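Local coordinates for fructooligosaccharide ABC transporter substrate-binding protein FusA (Streptococcus pneumoniae, PDB 5G5Y) that binds short- and long-chain fructooligosaccharides, preferring tetrasaccharides and larger, and serves as the solute-binding subunit of the ABC transporter that imports them, at residues 325-328 and 329-332; 334-337 and 338-342; 385-388 and 389-392. One frame throughout, in Å; residues are numbered along the deposited sequence.

Contact 1 (325-328 and 329-332); sequences WIDA and QYAP
The NE2 end of the Gln329 amide lies over one face of the Trp325 indole, the amide plane only 22° from that of the rings, so the two flat groups are close to parallel. Atom NE2 stands 3.4 Å above the ring plane and over its centre, while CG of Gln329 reaches CZ3 of Trp325 at 3.8 Å. The same nitrogen donates to the backbone carbonyl of the tryptophan: Gln329 NE2 to Trp325 O is 2.8 Å, with an N-H...O angle of 165°. The acceptor lies close to the amide plane, whereas the donor is tilted from the carbonyl plane. Two torsions fold the glutamine back along the helix: CG sits beside the backbone N (chi1 -43°) and the chain bends again at chi2, which brings NE2 back by one turn. The amide oxygen is taken up by Asn338 ND2, so both ends of the amide are held and its rotation is fixed.

One residue on, Tyr330 runs alongside Ile326, both side chains pointing the same way, with Ile326 CG2 3.9 Å from Tyr330 CE2. The phenol hydroxyl is bonded to Pro120 O, and the carboxylate of Asp327 accepts from the backbone nitrogens of Asn94 and Leu95 at the start of helix 93-101.

Backbone bonds tighten here: Gln329 N to Ile326 O is 2.9 Å and Tyr330 N to Asp327 O is 3.0 Å, both spanning three residues. They give a tight 3-10-like turn that leads to Ala331, the N-cap of helix 332-340. One bond from NE2 and one to OE1 thus hold the buried glutamine amide in place while its NE2 end rests on the indole face.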
loop_
_atom_site.group_PDB
_atom_site.type_symbol
_atom_site.label_atom_id
_atom_site.label_comp_id
_atom_site.label_asym_id
_atom_site.label_seq_id
_atom_site.Cartn_x
_atom_site.Cartn_y
_atom_site.Cartn_z
ATOM N N TRP A 325 22.976 2.832 16.636
ATOM C CA TRP A 325 22.994 3.347 15.278
ATOM C C TRP A 325 21.579 3.218 14.681
ATOM O O TRP A 325 21.053 4.180 14.103
ATOM C CB TRP A 325 24.009 2.582 14.406
ATOM C CG TRP A 325 24.208 3.192 13.085
ATOM C CD1 TRP A 325 25.170 4.078 12.747
ATOM C CD2 TRP A 325 23.395 3.003 11.899
ATOM N NE1 TRP A 325 25.032 4.457 11.437
ATOM C CE2 TRP A 325 23.939 3.831 10.896
ATOM C CE3 TRP A 325 22.249 2.254 11.609
ATOM C CZ2 TRP A 325 23.400 3.904 9.603
ATOM C CZ3 TRP A 325 21.696 2.339 10.327
ATOM C CH2 TRP A 325 22.288 3.136 9.332
ATOM N N ILE A 326 20.960 2.070 14.858
ATOM C CA ILE A 326 19.580 1.870 14.323
ATOM C C ILE A 326 18.626 2.846 15.024
ATOM O O ILE A 326 17.769 3.509 14.373
ATOM C CB ILE A 326 19.090 0.422 14.475
ATOM C CG1 ILE A 326 19.939 -0.509 13.622
ATOM C CG2 ILE A 326 17.610 0.283 14.021
ATOM C CD1 ILE A 326 19.813 -1.980 13.946
ATOM N N ASP A 327 18.765 2.996 16.340
ATOM C CA ASP A 327 17.878 3.940 17.032
ATOM C C ASP A 327 17.966 5.414 16.559
ATOM O O ASP A 327 16.929 6.112 16.536
ATOM C CB ASP A 327 17.987 3.833 18.536
ATOM C CG ASP A 327 16.761 4.366 19.221
ATOM O OD1 ASP A 327 15.635 3.899 18.879
ATOM O OD2 ASP A 327 16.927 5.289 20.043
ATOM N N ALA A 328 19.139 5.854 16.090
ATOM C CA ALA A 328 19.302 7.201 15.567
ATOM C C ALA A 328 18.407 7.374 14.310
ATOM O O ALA A 328 17.960 8.482 14.019
ATOM C CB ALA A 328 20.752 7.454 15.271
ATOM N N GLN A 329 18.114 6.271 13.604
ATOM C CA GLN A 329 17.278 6.332 12.396
ATOM C C GLN A 329 15.805 6.604 12.738
ATOM O O GLN A 329 15.085 7.140 11.893
ATOM C CB GLN A 329 17.374 5.090 11.545
ATOM C CG GLN A 329 18.781 4.540 11.356
ATOM C CD GLN A 329 19.804 5.609 10.975
ATOM O OE1 GLN A 329 19.591 6.378 10.044
ATOM N NE2 GLN A 329 20.911 5.680 11.724
ATOM N N TYR A 330 15.392 6.240 13.958
ATOM C CA TYR A 330 14.048 6.449 14.483
ATOM C C TYR A 330 13.817 7.801 15.168
ATOM O O TYR A 330 12.694 8.095 15.561
ATOM C CB TYR A 330 13.672 5.305 15.442
ATOM C CG TYR A 330 13.370 4.019 14.749
ATOM C CD1 TYR A 330 12.195 3.865 13.985
ATOM C CD2 TYR A 330 14.226 2.938 14.846
ATOM C CE1 TYR A 330 11.915 2.671 13.332
ATOM C CE2 TYR A 330 13.939 1.716 14.218
ATOM C CZ TYR A 330 12.775 1.594 13.460
ATOM O OH TYR A 330 12.503 0.400 12.823
ATOM N N ALA A 331 14.864 8.633 15.330
ATOM C CA ALA A 331 14.646 10.042 15.684
ATOM C C ALA A 331 13.769 10.654 14.578
ATOM O O ALA A 331 14.044 10.441 13.386
ATOM C CB ALA A 331 15.975 10.801 15.820
ATOM N N PRO A 332 12.694 11.364 14.944
ATOM C CA PRO A 332 11.703 11.853 13.948
ATOM C C PRO A 332 12.294 12.592 12.720
ATOM O O PRO A 332 11.966 12.261 11.576
ATOM C CB PRO A 332 10.835 12.791 14.774
ATOM C CG PRO A 332 10.880 12.178 16.133
ATOM C CD PRO A 332 12.281 11.698 16.324
#

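Contact 2 (334-337 and 338-342)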
loop_
_atom_site.group_PDB
_atom_site.type_symbol
_atom_site.label_atom_id
_atom_site.label_comp_id
_atom_site.label_asym_id
_atom_site.label_seq_id
_atom_site.Cartn_x
_atom_site.Cartn_y
_atom_site.Cartn_z
ATOM N N GLN A 334 15.259 12.377 11.529
ATOM C CA GLN A 334 16.067 11.456 10.798
ATOM C C GLN A 334 15.170 10.511 9.990
ATOM O O GLN A 334 15.480 10.245 8.838
ATOM C CB GLN A 334 16.962 10.645 11.735
ATOM C CG GLN A 334 18.077 9.915 10.986
ATOM C CD GLN A 334 19.136 10.867 10.449
ATOM O OE1 GLN A 334 19.710 11.635 11.194
ATOM N NE2 GLN A 334 19.352 10.850 9.152
ATOM N N SER A 335 14.121 9.956 10.616
ATOM C CA SER A 335 13.172 9.117 9.889
ATOM C C SER A 335 12.602 9.807 8.642
ATOM O O SER A 335 12.501 9.204 7.576
ATOM C CB SER A 335 12.051 8.639 10.800
ATOM O OG SER A 335 12.511 7.694 11.720
ATOM N N VAL A 336 12.231 11.079 8.781
ATOM C CA VAL A 336 11.626 11.781 7.691
ATOM C C VAL A 336 12.634 11.885 6.532
ATOM O O VAL A 336 12.309 11.547 5.406
ATOM C CB VAL A 336 11.099 13.167 8.123
ATOM C CG1 VAL A 336 10.748 14.040 6.936
ATOM C CG2 VAL A 336 9.915 13.010 9.084
ATOM N N GLN A 337 13.858 12.320 6.819
ATOM C CA GLN A 337 14.873 12.457 5.758
ATOM C C GLN A 337 15.249 11.114 5.155
ATOM O O GLN A 337 15.330 10.975 3.912
ATOM C CB GLN A 337 16.122 13.130 6.309
ATOM C CG GLN A 337 15.916 14.554 6.734
ATOM C CD GLN A 337 17.150 15.099 7.403
ATOM O OE1 GLN A 337 18.097 15.439 6.724
ATOM N NE2 GLN A 337 17.140 15.170 8.743
ATOM N N ASN A 338 15.425 10.095 6.000
ATOM C CA ASN A 338 15.791 8.776 5.471
ATOM C C ASN A 338 14.768 8.266 4.456
ATOM O O ASN A 338 15.123 7.648 3.448
ATOM C CB ASN A 338 15.972 7.746 6.584
ATOM C CG ASN A 338 17.217 8.008 7.428
ATOM O OD1 ASN A 338 17.954 8.977 7.209
ATOM N ND2 ASN A 338 17.427 7.161 8.425
ATOM N N ASN A 339 13.511 8.573 4.721
ATOM C CA ASN A 339 12.401 8.142 3.881
ATOM C C ASN A 339 12.334 8.947 2.572
ATOM O O ASN A 339 12.022 8.393 1.529
ATOM C CB ASN A 339 11.088 8.331 4.640
ATOM C CG ASN A 339 9.913 7.552 4.026
ATOM O OD1 ASN A 339 10.024 6.365 3.752
ATOM N ND2 ASN A 339 8.782 8.213 3.856
ATOM N N TRP A 340 12.542 10.258 2.660
ATOM C CA TRP A 340 12.159 11.166 1.574
ATOM C C TRP A 340 13.258 12.017 0.926
ATOM O O TRP A 340 13.044 12.496 -0.196
ATOM C CB TRP A 340 11.014 12.088 2.029
ATOM C CG TRP A 340 9.657 11.484 2.014
ATOM C CD1 TRP A 340 9.122 10.660 1.040
ATOM C CD2 TRP A 340 8.606 11.704 2.962
ATOM N NE1 TRP A 340 7.807 10.323 1.361
ATOM C CE2 TRP A 340 7.463 10.958 2.522
ATOM C CE3 TRP A 340 8.512 12.425 4.147
ATOM C CZ2 TRP A 340 6.270 10.903 3.255
ATOM C CZ3 TRP A 340 7.296 12.395 4.851
ATOM C CH2 TRP A 340 6.207 11.641 4.399
ATOM N N GLY A 341 14.360 12.277 1.633
ATOM C CA GLY A 341 15.428 13.133 1.121
ATOM C C GLY A 341 15.963 14.080 2.156
ATOM O O GLY A 341 15.704 13.918 3.340
ATOM N N THR A 342 16.713 15.092 1.729
ATOM C CA THR A 342 17.337 15.961 2.704
ATOM C C THR A 342 17.338 17.450 2.277
ATOM O O THR A 342 16.658 17.827 1.346
ATOM C CB THR A 342 18.727 15.395 3.096
ATOM O OG1 THR A 342 19.242 16.101 4.231
ATOM C CG2 THR A 342 19.722 15.464 1.909
#
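A methyl of Val336 comes to the edge of the Trp340 indole, near its plane, with Val336 CG1 3.9 Å from Trp340 CE3. That branch is anti to the backbone N (chi1 167°), which carries it along the helix toward the tryptophan. Over one face of the same indole lies the amide nitrogen of Asn339, ND2 standing 3.3 Å above the plane and offset toward the rim. Asn339 ND2 also donates to Glu123 OE2, and its OD1 accepts from Trp121 NE1, so the amide over the indole is fixed from both ends.

On another side of the helix the amides of Gln334 and Asn338 meet with their planes 46° apart. Gln334 NE2 donates to Asn338 OD1 at 3.0 Å in a nearly straight bond, 174° at the hydrogen, with the acceptor in the glutamine amide plane. Asn338 ND2 is engaged by Gln329.

Past the last turn, the extended side chain of Gln337 reaches Thr342, whose OG1 donates to Gln337 OE1 at 2.8 Å. The backbone bond from Gly341 N to Gln337 O, also 2.8 Å, closes the helix, and Gly341 leaves it with positive phi. This is the glycine-terminated C-terminal end of helix 332-340, which carries Trp340, a substrate-binding residue, beside Arg375 of the fructooligosaccharide site, while Asn339 next to it bonds Glu123.

Contact 3 (385-388 and 389-392); sequences AILD and SYYG
Water 1 joins the two ends of this turn: it donates to Ala385 O at 2.6 Å and is hydrogen-bonded to Tyr390 OH, also at 2.6 Å, lying at the edge of the phenol ring and in its plane. A second water joins two carbonyls, donating to Asp388 O and Tyr391 O.

The Tyr390 ring folds back over the strand end it has just left. Leu387 N stands 3.6 Å above the ring plane and over its centre, and Leu387 CB makes a CH-pi contact on the ring face, 4.1 Å from the centroid and 25° off the normal. CG beside the backbone N (chi1 -66°) sends the ring toward Ala385. The 3-10 turn at 388-390, which follows strand 384-386 at the border of its three-stranded sheet, is closed by Tyr390 N bonding to Leu387 O at 2.9 Å and by a weak bond from Tyr391 N to Asp388 O.

Tyr391 crosses Ile386 at about a right angle, with Ile386 CG2 3.5 Å from its OH; that hydroxyl is bonded to Glu124 O. The ring also crosses the Asp388 carboxylate, their planes 67° apart and Asp388 OD1 3.6 Å from Tyr391 CD2. OD1 has its bond elsewhere, from Gly126 N, and Asp388 N donates to Glu124 OE1, tying the turn to a residue of a zinc site; the Asp388 side chain is about 4 Å from a bound zinc ion.

Water bridges thus supplement the few backbone bonds of this turn, at Ala385 O, Asp388 O and Tyr391 O, while Tyr390 lies over Leu387, Tyr391 against Ile386 and Asp388, and both hydroxyls are hydrogen-bonded.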
loop_
_atom_site.group_PDB
_atom_site.type_symbol
_atom_site.label_atom_id
_atom_site.label_comp_id
_atom_site.label_asym_id
_atom_site.label_seq_id
_atom_site.Cartn_x
_atom_site.Cartn_y
_atom_site.Cartn_z
ATOM N N ALA A 385 10.452 5.522 11.221
ATOM C CA ALA A 385 9.059 5.765 11.523
ATOM C C ALA A 385 8.652 7.204 11.367
ATOM O O ALA A 385 9.281 8.096 11.937
ATOM C CB ALA A 385 8.701 5.314 12.916
ATOM N N ILE A 386 7.574 7.386 10.603
ATOM C CA ILE A 386 6.874 8.670 10.467
ATOM C C ILE A 386 5.436 8.457 10.923
ATOM O O ILE A 386 4.668 7.685 10.311
ATOM C CB ILE A 386 6.905 9.199 9.038
ATOM C CG1 ILE A 386 8.362 9.279 8.548
ATOM C CG2 ILE A 386 6.271 10.583 8.943
ATOM C CD1 ILE A 386 8.502 9.532 7.064
ATOM N N LEU A 387 5.092 9.133 12.007
ATOM C CA LEU A 387 3.762 9.038 12.605
ATOM C C LEU A 387 2.954 10.226 12.120
ATOM O O LEU A 387 3.507 11.287 11.790
ATOM C CB LEU A 387 3.832 9.011 14.125
ATOM C CG LEU A 387 4.684 7.887 14.711
ATOM C CD1 LEU A 387 4.574 7.854 16.214
ATOM C CD2 LEU A 387 4.318 6.538 14.117
ATOM N N ASP A 388 1.646 10.020 12.060
ATOM C CA ASP A 388 0.738 11.047 11.620
ATOM C C ASP A 388 0.807 12.312 12.491
ATOM O O ASP A 388 0.625 13.402 11.975
ATOM C CB ASP A 388 -0.668 10.494 11.533
ATOM C CG ASP A 388 -1.598 11.398 10.739
ATOM O OD1 ASP A 388 -1.351 11.618 9.536
ATOM O OD2 ASP A 388 -2.592 11.870 11.336
ATOM N N SER A 389 1.149 12.174 13.774
ATOM C CA SER A 389 1.406 13.336 14.635
ATOM C C SER A 389 2.609 14.243 14.222
ATOM O O SER A 389 2.755 15.352 14.726
ATOM C CB SER A 389 1.604 12.878 16.080
ATOM O OG SER A 389 2.719 12.028 16.196
ATOM N N TYR A 390 3.496 13.761 13.367
ATOM C CA TYR A 390 4.692 14.534 12.988
ATOM C C TYR A 390 4.350 15.680 12.011
ATOM O O TYR A 390 5.130 16.641 11.900
ATOM C CB TYR A 390 5.732 13.661 12.301
ATOM C CG TYR A 390 6.389 12.579 13.130
ATOM C CD1 TYR A 390 5.986 12.296 14.434
ATOM C CD2 TYR A 390 7.463 11.864 12.614
ATOM C CE1 TYR A 390 6.609 11.326 15.191
ATOM C CE2 TYR A 390 8.083 10.879 13.351
ATOM C CZ TYR A 390 7.665 10.598 14.633
ATOM O OH TYR A 390 8.283 9.592 15.382
ATOM N N TYR A 391 3.233 15.548 11.272
ATOM C CA TYR A 391 2.920 16.521 10.222
ATOM C C TYR A 391 2.548 17.836 10.860
ATOM O O TYR A 391 1.764 17.843 11.804
ATOM C CB TYR A 391 1.833 16.018 9.264
ATOM C CG TYR A 391 2.277 14.752 8.607
ATOM C CD1 TYR A 391 3.381 14.738 7.765
ATOM C CD2 TYR A 391 1.614 13.553 8.845
ATOM C CE1 TYR A 391 3.822 13.564 7.203
ATOM C CE2 TYR A 391 2.044 12.365 8.274
ATOM C CZ TYR A 391 3.130 12.371 7.450
ATOM O OH TYR A 391 3.572 11.204 6.875
ATOM N N GLY A 392 3.172 18.926 10.394
ATOM C CA GLY A 392 2.977 20.251 10.987
ATOM C C GLY A 392 3.839 20.538 12.213
ATOM O O GLY A 392 3.734 21.627 12.817
HETATM O O HOH W 1 10.407 8.668 14.194
HETATM O O HOH W 2 -0.052 16.044 12.629
#

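Overall arrangement
Contact 1 spans the end of helix 319-329 and the loop after it; contact 2 lies on the next helix, 332-340, their centres about 11 Å apart. Gln329 joins them twice, through its carbonyl to Ser335 OG (2.6 Å) and its side-chain OE1 to Asn338 ND2 (2.8 Å). Ser335 OG then meets Ala385 N at 3.0 Å, linking contacts 2 and 3, their centres about 12 Å apart. Contacts 1 and 3 touch by packing, Pro332 CB lying 3.6 Å from Tyr390 CE2. The substrate site borders contacts 2 and 3: Trp340 belongs to it, and Tyr391 OH is 3.6 Å from Trp340 CH2. Contact 1 stands farther back, the side chains of Tyr330 and Lys309 about 7 Å apart.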